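Local atomic coordinates of glucokinase (Streptomyces griseus, PDB entry 3VGL), a protein that probably phosphorylates D-glucose with ATP to give D-glucose 6-phosphate and ADP, as a glucokinase of the ROK family. Residues 104-110 with 135-139; 112-118 with 293-298; 122-128 with 253-259; 241-245 with 276-281. One frame throughout, in Å; residues are numbered along the deposited sequence.

Contact 1: 104-110 with 135-139; sequences NDANAAA and GGGII. With NA (sodium ion), chain C; BGC (beta-D-glucopyranose), chain D.
The flat amides of Asn104 and Asn107 both turn their oxygens to a sodium ion that also takes the carbonyl of Gly136: the metal lies 2.4 Å from Asn104 OD1, 2.5 Å from Asn107 OD1 and 2.3 Å from Gly136 O, with two waters completing the set. Asn104 OD1 also caps the helix, accepting from Asn107 N (158° at the hydrogen) and weakly from Ala106 N. Asn104 ND2 turns to Gly66 O and to the glucose, reaching O4 at 3.2 Å. With CG between backbone N and carbonyl carbon (chi1 63°), the carboxylate of Asp105 is brought to two sugar hydroxyls, OD1 taking O4 at 2.6 Å and OD2 taking O6, the oxygen phosphorylated in catalysis, at 2.7 Å. This is the sugar site of an actin-like ATPase fold, where the axes of segments 105-110 and 135-139 approach to 6.0 Å. Such closeness demands glycine: a side chain on Gly135 would collide with Ala106 CB, and one on Gly137 with Ala110 CB. An alanine in place of Asp105 would be likely to leave O4 and O6 without their carboxylate acceptor. Glu154, Glu176 and His157, the last also a zinc ligand, hold the sugar too.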
loop_
_atom_site.group_PDB
_atom_site.type_symbol
_atom_site.label_atom_id
_atom_site.label_comp_id
_atom_site.label_asym_id
_atom_site.label_seq_id
_atom_site.Cartn_x
_atom_site.Cartn_y
_atom_site.Cartn_z
ATOM N N ASN A 104 6.434 18.745 24.516
ATOM C CA ASN A 104 5.454 18.276 23.538
ATOM C C ASN A 104 4.171 17.858 24.259
ATOM O O ASN A 104 4.218 17.284 25.356
ATOM C CB ASN A 104 6.060 17.131 22.722
ATOM C CG ASN A 104 5.021 16.382 21.927
ATOM O OD1 ASN A 104 4.491 15.368 22.402
ATOM N ND2 ASN A 104 4.706 16.871 20.730
ATOM N N ASP A 105 3.028 18.135 23.636
ATOM C CA ASP A 105 1.726 17.883 24.269
ATOM C C ASP A 105 1.472 16.442 24.636
ATOM O O ASP A 105 0.882 16.175 25.671
ATOM C CB ASP A 105 0.560 18.424 23.413
ATOM C CG ASP A 105 0.441 17.752 22.049
ATOM O OD1 ASP A 105 1.457 17.317 21.497
ATOM O OD2 ASP A 105 -0.682 17.684 21.510
ATOM N N ALA A 106 1.861 15.515 23.769
ATOM C CA ALA A 106 1.597 14.129 24.060
ATOM C C ALA A 106 2.652 13.546 25.013
ATOM O O ALA A 106 2.364 12.636 25.774
ATOM C CB ALA A 106 1.488 13.340 22.756
ATOM N N ASN A 107 3.864 14.108 24.993
ATOM C CA ASN A 107 4.851 13.797 26.032
ATOM C C ASN A 107 4.252 14.170 27.387
ATOM O O ASN A 107 4.276 13.390 28.328
ATOM C CB ASN A 107 6.147 14.579 25.821
ATOM C CG ASN A 107 6.989 14.049 24.679
ATOM O OD1 ASN A 107 6.601 13.108 23.947
ATOM N ND2 ASN A 107 8.147 14.656 24.503
ATOM N N ALA A 108 3.629 15.345 27.437
ATOM C CA ALA A 108 3.022 15.834 28.685
ATOM C C ALA A 108 1.840 14.942 29.104
ATOM O O ALA A 108 1.710 14.574 30.284
ATOM C CB ALA A 108 2.611 17.289 28.535
ATOM N N ALA A 109 1.010 14.538 28.141
ATOM C CA ALA A 109 -0.101 13.621 28.436
ATOM C C ALA A 109 0.409 12.291 29.021
ATOM O O ALA A 109 -0.168 11.778 29.983
ATOM C CB ALA A 109 -0.947 13.368 27.172
ATOM N N ALA A 110 1.467 11.729 28.422
ATOM C CA ALA A 110 2.073 10.496 28.930
ATOM C C ALA A 110 2.496 10.664 30.391
ATOM O O ALA A 110 2.196 9.815 31.255
ATOM C CB ALA A 110 3.269 10.097 28.076
ATOM N N GLY A 135 -0.413 12.105 18.571
ATOM C CA GLY A 135 0.819 12.341 19.322
ATOM C C GLY A 135 1.236 11.095 20.087
ATOM O O GLY A 135 0.450 10.181 20.312
ATOM N N GLY A 136 2.513 11.033 20.438
ATOM C CA GLY A 136 3.018 9.937 21.257
ATOM C C GLY A 136 3.756 10.422 22.498
ATOM O O GLY A 136 4.205 11.565 22.569
ATOM N N GLY A 137 3.909 9.528 23.464
ATOM C CA GLY A 137 4.711 9.810 24.651
ATOM C C GLY A 137 5.279 8.503 25.163
ATOM O O GLY A 137 4.604 7.472 25.150
ATOM N N ILE A 138 6.524 8.549 25.610
ATOM C CA ILE A 138 7.273 7.347 25.991
ATOM C C ILE A 138 7.703 7.451 27.450
ATOM O O ILE A 138 8.417 8.377 27.837
ATOM C CB ILE A 138 8.553 7.214 25.137
ATOM C CG1 ILE A 138 8.229 7.043 23.658
ATOM C CG2 ILE A 138 9.416 6.004 25.604
ATOM C CD1 ILE A 138 9.400 7.362 22.791
ATOM N N ILE A 139 7.262 6.495 28.258
ATOM C CA ILE A 139 7.815 6.307 29.609
ATOM C C ILE A 139 8.565 4.969 29.578
ATOM O O ILE A 139 7.963 3.913 29.336
ATOM C CB ILE A 139 6.731 6.237 30.689
ATOM C CG1 ILE A 139 5.825 7.476 30.693
ATOM C CG2 ILE A 139 7.383 5.994 32.076
ATOM C CD1 ILE A 139 6.503 8.784 31.017
HETATM NA NA NA C . 5.403 13.299 21.747
HETATM C C2 BGC D . 2.415 16.611 16.028
HETATM C C3 BGC D . 2.804 16.151 17.431
HETATM C C4 BGC D . 1.639 16.293 18.411
HETATM C C5 BGC D . 0.429 15.605 17.802
HETATM C C6 BGC D . -0.810 15.720 18.696
HETATM C C1 BGC D . 1.162 15.854 15.600
HETATM O O1 BGC D . 0.700 16.308 14.358
HETATM O O2 BGC D . 3.487 16.239 15.140
HETATM O O3 BGC D . 3.897 16.878 17.900
HETATM O O4 BGC D . 1.970 15.647 19.627
HETATM O O5 BGC D . 0.116 16.141 16.526
HETATM O O6 BGC D . -1.153 17.078 18.915
HETATM O O HOH W 1 8.108 10.815 24.897
HETATM O O HOH W 2 3.927 13.574 19.845
HETATM O O HOH W 3 7.109 14.459 20.423
#

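Contact 2: 112-118 with 293-298; sequences GEYRFGA and LAAQLG
A buried carboxylate joins the last turn of helix 105-116 to the type I turn Ala295-Gly298, which follows strand 291-294: Glu113 grips the backbone of Gln296 and Leu297 in bidentate fashion. Leu297 N gives a bond of 2.8 Å to the syn lone pair of OE2, with 162° at the hydrogen. Gln296 N reaches OE1 at 2.8 Å, also from the syn side but well out of the carboxylate plane. From the opposite face of that plane, on the anti side, Ala118 N approaches OE1 at 2.8 Å in a practically straight bond. The carboxylate thus pins the turn and the loop leaving its own helix at once. The Glu113 chain is bent at chi2 (-66°), which folds its carboxylate back toward the loop. A side chain on Gly117 would run into OE1. Around the polar centre, Leu297 CB lies 3.2 Å from Glu113 OE2, and the extended Gln296 lies alongside Gly117 and Ala118, its NE2 sharing a water with Gly117 O. Further along, Leu293 CD1 rests 4.0 Å from Ala118 CB. A glutamine in place of Glu113 would probably keep only part of this, since an NH2 turned to either oxygen position would leave Leu297 N, or both Gln296 N and Ala118 N, without an acceptor. Ile257 and Ala301 lie against the Glu113 side chain. Such a carboxylate, bridging successive NH groups of a tight turn, here ties a helix end to the turn that follows 291-294, an edge strand of the C-terminal-domain sheet in an actin-like ATPase fold.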
loop_
_atom_site.group_PDB
_atom_site.type_symbol
_atom_site.label_atom_id
_atom_site.label_comp_id
_atom_site.label_asym_id
_atom_site.label_seq_id
_atom_site.Cartn_x
_atom_site.Cartn_y
_atom_site.Cartn_z
ATOM N N GLY A 112 1.399 12.942 32.559
ATOM C CA GLY A 112 0.196 13.119 33.407
ATOM C C GLY A 112 -0.435 11.782 33.754
ATOM O O GLY A 112 -0.805 11.537 34.894
ATOM N N GLU A 113 -0.550 10.899 32.765
ATOM C CA GLU A 113 -1.145 9.578 32.998
ATOM C C GLU A 113 -0.247 8.680 33.833
ATOM O O GLU A 113 -0.731 7.875 34.642
ATOM C CB GLU A 113 -1.499 8.912 31.666
ATOM C CG GLU A 113 -2.713 9.577 30.990
ATOM C CD GLU A 113 -3.997 9.386 31.797
ATOM O OE1 GLU A 113 -4.245 8.257 32.286
ATOM O OE2 GLU A 113 -4.780 10.352 31.906
ATOM N N TYR A 114 1.061 8.817 33.645
ATOM C CA TYR A 114 2.024 8.030 34.417
ATOM C C TYR A 114 1.949 8.412 35.908
ATOM O O TYR A 114 1.909 7.550 36.801
ATOM C CB TYR A 114 3.435 8.224 33.859
ATOM C CG TYR A 114 4.484 7.635 34.759
ATOM C CD1 TYR A 114 4.603 6.252 34.913
ATOM C CD2 TYR A 114 5.323 8.459 35.491
ATOM C CE1 TYR A 114 5.554 5.710 35.772
ATOM C CE2 TYR A 114 6.269 7.933 36.351
ATOM C CZ TYR A 114 6.382 6.562 36.481
ATOM O OH TYR A 114 7.325 6.056 37.341
ATOM N N ARG A 115 1.891 9.712 36.161
ATOM C CA ARG A 115 1.869 10.221 37.536
ATOM C C ARG A 115 0.508 10.094 38.233
ATOM O O ARG A 115 0.442 9.763 39.433
ATOM C CB ARG A 115 2.315 11.692 37.552
ATOM C CG ARG A 115 3.760 11.952 37.137
ATOM C CD ARG A 115 4.771 11.464 38.161
ATOM N NE ARG A 115 4.317 11.706 39.521
ATOM C CZ ARG A 115 4.525 12.824 40.209
ATOM N NH1 ARG A 115 5.203 13.845 39.679
ATOM N NH2 ARG A 115 4.042 12.918 41.436
ATOM N N PHE A 116 -0.567 10.377 37.500
ATOM C CA PHE A 116 -1.877 10.630 38.122
ATOM C C PHE A 116 -3.005 9.822 37.496
ATOM O O PHE A 116 -4.153 9.909 37.942
ATOM C CB PHE A 116 -2.221 12.129 38.063
ATOM C CG PHE A 116 -1.118 13.038 38.546
ATOM C CD1 PHE A 116 -0.701 13.017 39.883
ATOM C CD2 PHE A 116 -0.510 13.948 37.670
ATOM C CE1 PHE A 116 0.324 13.869 40.320
ATOM C CE2 PHE A 116 0.513 14.801 38.108
ATOM C CZ PHE A 116 0.926 14.758 39.438
ATOM N N GLY A 117 -2.683 9.013 36.479
ATOM C CA GLY A 117 -3.719 8.328 35.730
ATOM C C GLY A 117 -3.481 6.844 35.511
ATOM O O GLY A 117 -3.083 6.116 36.436
ATOM N N ALA A 118 -3.713 6.407 34.275
ATOM C CA ALA A 118 -3.735 4.983 33.932
ATOM C C ALA A 118 -2.348 4.329 33.954
ATOM O O ALA A 118 -2.251 3.100 33.918
ATOM C CB ALA A 118 -4.424 4.769 32.551
ATOM N N LEU A 293 -5.573 1.015 27.546
ATOM C CA LEU A 293 -6.362 1.764 28.542
ATOM C C LEU A 293 -6.706 3.154 28.075
ATOM O O LEU A 293 -5.903 3.810 27.414
ATOM C CB LEU A 293 -5.591 1.883 29.863
ATOM C CG LEU A 293 -5.108 0.561 30.474
ATOM C CD1 LEU A 293 -4.173 0.841 31.637
ATOM C CD2 LEU A 293 -6.294 -0.286 30.905
ATOM N N ALA A 294 -7.898 3.627 28.433
ATOM C CA ALA A 294 -8.211 5.037 28.239
ATOM C C ALA A 294 -7.393 5.875 29.211
ATOM O O ALA A 294 -7.183 5.474 30.367
ATOM C CB ALA A 294 -9.695 5.280 28.491
ATOM N N ALA A 295 -6.937 7.037 28.748
ATOM C CA ALA A 295 -6.389 8.045 29.642
ATOM C C ALA A 295 -7.419 8.340 30.730
ATOM O O ALA A 295 -8.563 8.701 30.443
ATOM C CB ALA A 295 -6.050 9.327 28.855
ATOM N N GLN A 296 -7.019 8.129 31.975
ATOM C CA GLN A 296 -7.909 8.413 33.102
ATOM C C GLN A 296 -8.303 9.885 33.189
ATOM O O GLN A 296 -9.418 10.226 33.636
ATOM C CB GLN A 296 -7.250 7.960 34.396
ATOM C CG GLN A 296 -7.358 6.462 34.612
ATOM C CD GLN A 296 -6.838 6.051 35.972
ATOM O OE1 GLN A 296 -6.718 6.876 36.876
ATOM N NE2 GLN A 296 -6.499 4.783 36.111
ATOM N N LEU A 297 -7.392 10.757 32.764
ATOM C CA LEU A 297 -7.632 12.193 32.735
ATOM C C LEU A 297 -8.287 12.642 31.428
ATOM O O LEU A 297 -8.605 13.833 31.261
ATOM C CB LEU A 297 -6.327 12.960 32.961
ATOM C CG LEU A 297 -5.555 12.619 34.248
ATOM C CD1 LEU A 297 -4.093 13.096 34.139
ATOM C CD2 LEU A 297 -6.248 13.183 35.486
ATOM N N GLY A 298 -8.477 11.695 30.506
ATOM C CA GLY A 298 -9.077 11.983 29.213
ATOM C C GLY A 298 -8.269 13.048 28.508
ATOM O O GLY A 298 -7.043 13.069 28.607
HETATM O O HOH W 4 -4.745 3.974 38.085
#

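Contact 3: 122-128 with 253-259; sequences HDDVICI and PSAFIVG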
loop_
_atom_site.group_PDB
_atom_site.type_symbol
_atom_site.label_atom_id
_atom_site.label_comp_id
_atom_site.label_asym_id
_atom_site.label_seq_id
_atom_site.Cartn_x
_atom_site.Cartn_y
_atom_site.Cartn_z
ATOM N N HIS A 122 3.074 1.358 36.759
ATOM C CA HIS A 122 3.823 0.775 35.648
ATOM C C HIS A 122 5.225 1.399 35.580
ATOM O O HIS A 122 5.451 2.463 36.167
ATOM C CB HIS A 122 3.067 1.006 34.332
ATOM C CG HIS A 122 1.735 0.313 34.251
ATOM N ND1 HIS A 122 1.543 -0.860 33.554
ATOM C CD2 HIS A 122 0.529 0.632 34.782
ATOM C CE1 HIS A 122 0.280 -1.238 33.659
ATOM N NE2 HIS A 122 -0.359 -0.345 34.396
ATOM N N ASP A 123 6.162 0.740 34.888
ATOM C CA ASP A 123 7.506 1.292 34.665
ATOM C C ASP A 123 7.740 1.689 33.214
ATOM O O ASP A 123 8.546 2.580 32.932
ATOM C CB ASP A 123 8.593 0.290 35.052
ATOM C CG ASP A 123 8.492 -0.158 36.498
ATOM O OD1 ASP A 123 8.735 -1.353 36.745
ATOM O OD2 ASP A 123 8.183 0.667 37.371
ATOM N N ASP A 124 7.058 0.997 32.310
ATOM C CA ASP A 124 7.234 1.187 30.865
ATOM C C ASP A 124 5.859 1.267 30.234
ATOM O O ASP A 124 5.165 0.263 30.118
ATOM C CB ASP A 124 8.071 0.048 30.269
ATOM C CG ASP A 124 9.420 -0.096 30.956
ATOM O OD1 ASP A 124 10.334 0.703 30.663
ATOM O OD2 ASP A 124 9.562 -0.999 31.825
ATOM N N VAL A 125 5.451 2.479 29.861
ATOM C CA VAL A 125 4.151 2.666 29.207
ATOM C C VAL A 125 4.301 3.533 27.975
ATOM O O VAL A 125 5.206 4.360 27.897
ATOM C CB VAL A 125 3.044 3.272 30.131
ATOM C CG1 VAL A 125 2.760 2.355 31.306
ATOM C CG2 VAL A 125 3.390 4.678 30.593
ATOM N N ILE A 126 3.393 3.336 27.029
ATOM C CA ILE A 126 3.371 4.151 25.819
ATOM C C ILE A 126 2.004 4.807 25.684
ATOM O O ILE A 126 0.986 4.126 25.768
ATOM C CB ILE A 126 3.671 3.272 24.571
ATOM C CG1 ILE A 126 5.085 2.653 24.634
ATOM C CG2 ILE A 126 3.498 4.073 23.272
ATOM C CD1 ILE A 126 6.263 3.672 24.602
ATOM N N CYS A 127 2.013 6.111 25.441
ATOM C CA CYS A 127 0.798 6.895 25.224
ATOM C C CYS A 127 0.668 7.306 23.765
ATOM O O CYS A 127 1.664 7.664 23.100
ATOM C CB CYS A 127 0.838 8.148 26.084
ATOM S SG CYS A 127 -0.574 9.258 25.916
ATOM N N ILE A 128 -0.561 7.214 23.246
ATOM C CA ILE A 128 -0.914 7.866 21.982
ATOM C C ILE A 128 -2.073 8.788 22.256
ATOM O O ILE A 128 -2.946 8.469 23.072
ATOM C CB ILE A 128 -1.280 6.895 20.821
ATOM C CG1 ILE A 128 -2.594 6.141 21.063
ATOM C CG2 ILE A 128 -0.142 5.921 20.574
ATOM C CD1 ILE A 128 -3.145 5.465 19.769
ATOM N N PRO A 253 5.595 -2.407 25.897
ATOM C CA PRO A 253 5.284 -1.832 27.222
ATOM C C PRO A 253 4.292 -2.721 27.975
ATOM O O PRO A 253 3.710 -3.632 27.388
ATOM C CB PRO A 253 4.622 -0.510 26.860
ATOM C CG PRO A 253 3.838 -0.875 25.622
ATOM C CD PRO A 253 4.771 -1.784 24.832
ATOM N N SER A 254 4.073 -2.440 29.261
ATOM C CA SER A 254 3.035 -3.150 29.994
ATOM C C SER A 254 1.645 -2.608 29.632
ATOM O O SER A 254 0.649 -3.335 29.725
ATOM C CB SER A 254 3.276 -3.035 31.499
ATOM O OG SER A 254 3.374 -1.679 31.885
ATOM N N ALA A 255 1.590 -1.341 29.229
ATOM C CA ALA A 255 0.327 -0.723 28.864
ATOM C C ALA A 255 0.477 0.328 27.781
ATOM O O ALA A 255 1.482 1.064 27.738
ATOM C CB ALA A 255 -0.324 -0.094 30.106
ATOM N N PHE A 256 -0.551 0.381 26.940
ATOM C CA PHE A 256 -0.835 1.513 26.055
ATOM C C PHE A 256 -1.943 2.344 26.652
ATOM O O PHE A 256 -2.923 1.796 27.169
ATOM C CB PHE A 256 -1.261 1.025 24.671
ATOM C CG PHE A 256 -0.162 0.335 23.938
ATOM C CD1 PHE A 256 0.880 1.083 23.417
ATOM C CD2 PHE A 256 -0.118 -1.062 23.844
ATOM C CE1 PHE A 256 1.952 0.460 22.773
ATOM C CE2 PHE A 256 0.962 -1.698 23.160
ATOM C CZ PHE A 256 1.985 -0.924 22.645
ATOM N N ILE A 257 -1.765 3.660 26.593
ATOM C CA ILE A 257 -2.755 4.599 27.147
ATOM C C ILE A 257 -3.172 5.507 26.012
ATOM O O ILE A 257 -2.324 6.161 25.392
ATOM C CB ILE A 257 -2.188 5.398 28.330
ATOM C CG1 ILE A 257 -1.649 4.442 29.404
ATOM C CG2 ILE A 257 -3.261 6.321 28.906
ATOM C CD1 ILE A 257 -0.834 5.117 30.499
ATOM N N VAL A 258 -4.470 5.519 25.730
ATOM C CA VAL A 258 -5.018 6.298 24.613
ATOM C C VAL A 258 -5.662 7.555 25.159
ATOM O O VAL A 258 -6.611 7.476 25.956
ATOM C CB VAL A 258 -6.056 5.464 23.820
ATOM C CG1 VAL A 258 -6.565 6.272 22.627
ATOM C CG2 VAL A 258 -5.410 4.177 23.298
ATOM N N GLY A 259 -5.123 8.710 24.734
ATOM C CA GLY A 259 -5.620 10.017 25.186
ATOM C C GLY A 259 -6.116 10.818 23.990
ATOM O O GLY A 259 -6.513 10.255 22.951
HETATM O O HOH W 5 5.656 -1.545 33.309
#
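Ile126 and Phe256 lie side by side at the apolar centre, pointing the same way, with Ile126 CB 3.7 Å from Phe256 CD1. Pro253 CG sits over one face of the phenyl ring, toward its rim; the proline crosses Ile126 at about a right angle, Pro253 CG lying 3.9 Å from Ile126 CG1. Ile128 and Val258 extend this row on the same face of the sheet, which helix 227-251 covers through Leu244 and Leu247. Val125, Cys127, Ala255 and Ile257 point to the other face, where Val125 CG2 meets Ile257 CD1 at 4.2 Å. Between the faces run the backbone bonds of two neighbouring parallel strands, as in the C-terminal-domain sheet of an actin-like ATPase fold: Ile126 and Ile128 donate to Ala255 O and Ile257 O, and Ile126 O and Ile128 O accept from Ile257 N and Gly259 N. Gly259 N makes a nearly straight bond of 2.7 Å to Ile128 O, lying in the carbonyl plane. Ahead of the two strands, at their N-terminal ends, polar groups take over. Ser254 N bonds to Asp124 O. Ser254 OG, set between its backbone N and carbonyl carbon (chi1 55°), thereby meets His122 ND1 at 2.6 Å, at the edge of the imidazole; either may be the donor. A water links the same OG to Asp123 N. Buried amides and carbonyls are therefore paired within the sheet, and the side-chain hydrogen bonding is left to the partly exposed end.

Contact 4: 241-245 with 276-281; sequences GAGLA and SFRRWL
Trp280 can be followed outward from its backbone along helix 241-245. Its CB presses on Ala245 CB at 3.6 Å; CG, set anti to the carbonyl carbon (chi1 -68°), comes over Ala242 CA. CD1 is 3.5 Å from Ala242 N, NE1 meets the Ala242 methyl at 3.7 Å, and CE2 lies 3.9 Å from the same Ala242 CB. That methyl stands almost on the normal of the five-membered ring, 3.6 Å from its centroid, a clean CH-pi contact over the face. At the edge of the indole, in plane, lies Ser276 OG, which is bonded to Ala237 O one turn back on the first helix. The indole also receives a cation-pi contact from Arg159 of a neighbouring subunit. Phe277 instead offers an edge: Ala245 N lies in its plane, and CD1 is 3.7 Å from Leu244 CB. The axes of segments 241-245 and 276-280 cross at -51° and approach to 7.4 Å, which Gly241 permits, since a side chain there would strike Ser276 OG and Phe277 N. Phe277 and Leu244 both reach Val292 in the C-terminal-domain sheet. Cohesion is thus chiefly apolar: an alanine methyl over the indole, backbone and Leu244 at the phenyl edge.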
loop_
_atom_site.group_PDB
_atom_site.type_symbol
_atom_site.label_atom_id
_atom_site.label_comp_id
_atom_site.label_asym_id
_atom_site.label_seq_id
_atom_site.Cartn_x
_atom_site.Cartn_y
_atom_site.Cartn_z
ATOM N N GLY A 241 -5.502 0.436 16.209
ATOM C CA GLY A 241 -5.092 -0.873 16.756
ATOM C C GLY A 241 -3.909 -1.491 16.041
ATOM O O GLY A 241 -3.019 -2.047 16.700
ATOM N N ALA A 242 -3.877 -1.413 14.707
ATOM C CA ALA A 242 -2.720 -1.916 13.944
ATOM C C ALA A 242 -1.457 -1.173 14.337
ATOM O O ALA A 242 -0.382 -1.779 14.486
ATOM C CB ALA A 242 -2.950 -1.809 12.432
ATOM N N GLY A 243 -1.564 0.140 14.519
ATOM C CA GLY A 243 -0.411 0.921 14.938
ATOM C C GLY A 243 0.033 0.575 16.346
ATOM O O GLY A 243 1.224 0.557 16.626
ATOM N N LEU A 244 -0.916 0.366 17.267
ATOM C CA LEU A 244 -0.551 -0.081 18.621
ATOM C C LEU A 244 0.158 -1.425 18.590
ATOM O O LEU A 244 1.101 -1.656 19.370
ATOM C CB LEU A 244 -1.782 -0.193 19.536
ATOM C CG LEU A 244 -2.406 1.128 19.992
ATOM C CD1 LEU A 244 -3.565 0.800 20.911
ATOM C CD2 LEU A 244 -1.421 2.066 20.696
ATOM N N ALA A 245 -0.279 -2.312 17.692
ATOM C CA ALA A 245 0.449 -3.587 17.547
ATOM C C ALA A 245 1.881 -3.339 17.084
ATOM O O ALA A 245 2.827 -3.970 17.610
ATOM C CB ALA A 245 -0.290 -4.524 16.647
ATOM N N SER A 276 -8.995 -4.458 18.071
ATOM C CA SER A 276 -8.125 -4.356 16.904
ATOM C C SER A 276 -6.648 -4.645 17.228
ATOM O O SER A 276 -5.975 -5.384 16.507
ATOM C CB SER A 276 -8.250 -2.960 16.312
ATOM O OG SER A 276 -7.358 -2.850 15.210
ATOM N N PHE A 277 -6.153 -4.048 18.311
ATOM C CA PHE A 277 -4.814 -4.322 18.815
ATOM C C PHE A 277 -4.583 -5.828 18.953
ATOM O O PHE A 277 -3.593 -6.346 18.445
ATOM C CB PHE A 277 -4.618 -3.635 20.177
ATOM C CG PHE A 277 -3.383 -4.087 20.912
ATOM C CD1 PHE A 277 -2.121 -3.731 20.452
ATOM C CD2 PHE A 277 -3.488 -4.844 22.071
ATOM C CE1 PHE A 277 -0.970 -4.130 21.117
ATOM C CE2 PHE A 277 -2.329 -5.252 22.751
ATOM C CZ PHE A 277 -1.077 -4.886 22.277
ATOM N N ARG A 278 -5.509 -6.519 19.613
ATOM C CA ARG A 278 -5.360 -7.957 19.798
ATOM C C ARG A 278 -5.368 -8.744 18.488
ATOM O O ARG A 278 -4.663 -9.762 18.381
ATOM C CB ARG A 278 -6.381 -8.515 20.790
ATOM C CG ARG A 278 -6.174 -8.021 22.219
ATOM C CD ARG A 278 -4.834 -8.465 22.840
ATOM N NE ARG A 278 -4.653 -9.924 22.766
ATOM C CZ ARG A 278 -5.164 -10.793 23.629
ATOM N NH1 ARG A 278 -5.880 -10.374 24.654
ATOM N NH2 ARG A 278 -4.946 -12.095 23.453
ATOM N N ARG A 279 -6.133 -8.273 17.489
ATOM C CA ARG A 279 -6.128 -8.933 16.178
ATOM C C ARG A 279 -4.813 -8.767 15.444
ATOM O O ARG A 279 -4.362 -9.691 14.774
ATOM C CB ARG A 279 -7.284 -8.452 15.304
ATOM C CG ARG A 279 -8.592 -9.127 15.692
ATOM C CD ARG A 279 -9.680 -8.873 14.677
ATOM N NE ARG A 279 -10.486 -7.742 15.108
ATOM C CZ ARG A 279 -10.325 -6.503 14.671
ATOM N NH1 ARG A 279 -9.399 -6.236 13.764
ATOM N NH2 ARG A 279 -11.090 -5.540 15.143
ATOM N N TRP A 280 -4.184 -7.602 15.594
ATOM C CA TRP A 280 -2.954 -7.316 14.861
ATOM C C TRP A 280 -1.660 -7.732 15.555
ATOM O O TRP A 280 -0.634 -7.849 14.907
ATOM C CB TRP A 280 -2.876 -5.819 14.513
ATOM C CG TRP A 280 -3.885 -5.363 13.525
ATOM C CD1 TRP A 280 -4.988 -4.589 13.775
ATOM C CD2 TRP A 280 -3.883 -5.620 12.118
ATOM N NE1 TRP A 280 -5.685 -4.367 12.609
ATOM C CE2 TRP A 280 -5.021 -4.984 11.577
ATOM C CE3 TRP A 280 -3.038 -6.338 11.264
ATOM C CZ2 TRP A 280 -5.333 -5.035 10.212
ATOM C CZ3 TRP A 280 -3.351 -6.393 9.919
ATOM C CH2 TRP A 280 -4.488 -5.743 9.407
ATOM N N LEU A 281 -1.700 -7.962 16.874
ATOM C CA LEU A 281 -0.485 -8.264 17.651
ATOM C C LEU A 281 0.251 -9.505 17.123
ATOM O O LEU A 281 -0.354 -10.566 17.070
ATOM C CB LEU A 281 -0.882 -8.454 19.126
ATOM C CG LEU A 281 0.272 -8.636 20.111
ATOM C CD1 LEU A 281 1.114 -7.366 20.160
ATOM C CD2 LEU A 281 -0.307 -8.961 21.491
#

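How the contacts relate
From the N terminus, helix 105-116 supplies most of the first segments of contacts 1 and 2, and the loop and start of strand 125-130 then open contact 3. Strand 134-140 soon returns to close contact 1, whose short loop therefore crosses those of contacts 2 and 3. Helix 227-251 opens contact 4; strand 255-259 next closes contact 3, and helix 267-280 closes contact 4, so these two cross as well. Only at 293-298 does contact 2 close, its long loop enclosing both contacts 3 and 4. One sheet ties the set together: contacts 1 and 2 bring helix 105-116 to it, contact 3 joins its middle strands, and contact 4 meets its Phe256 side.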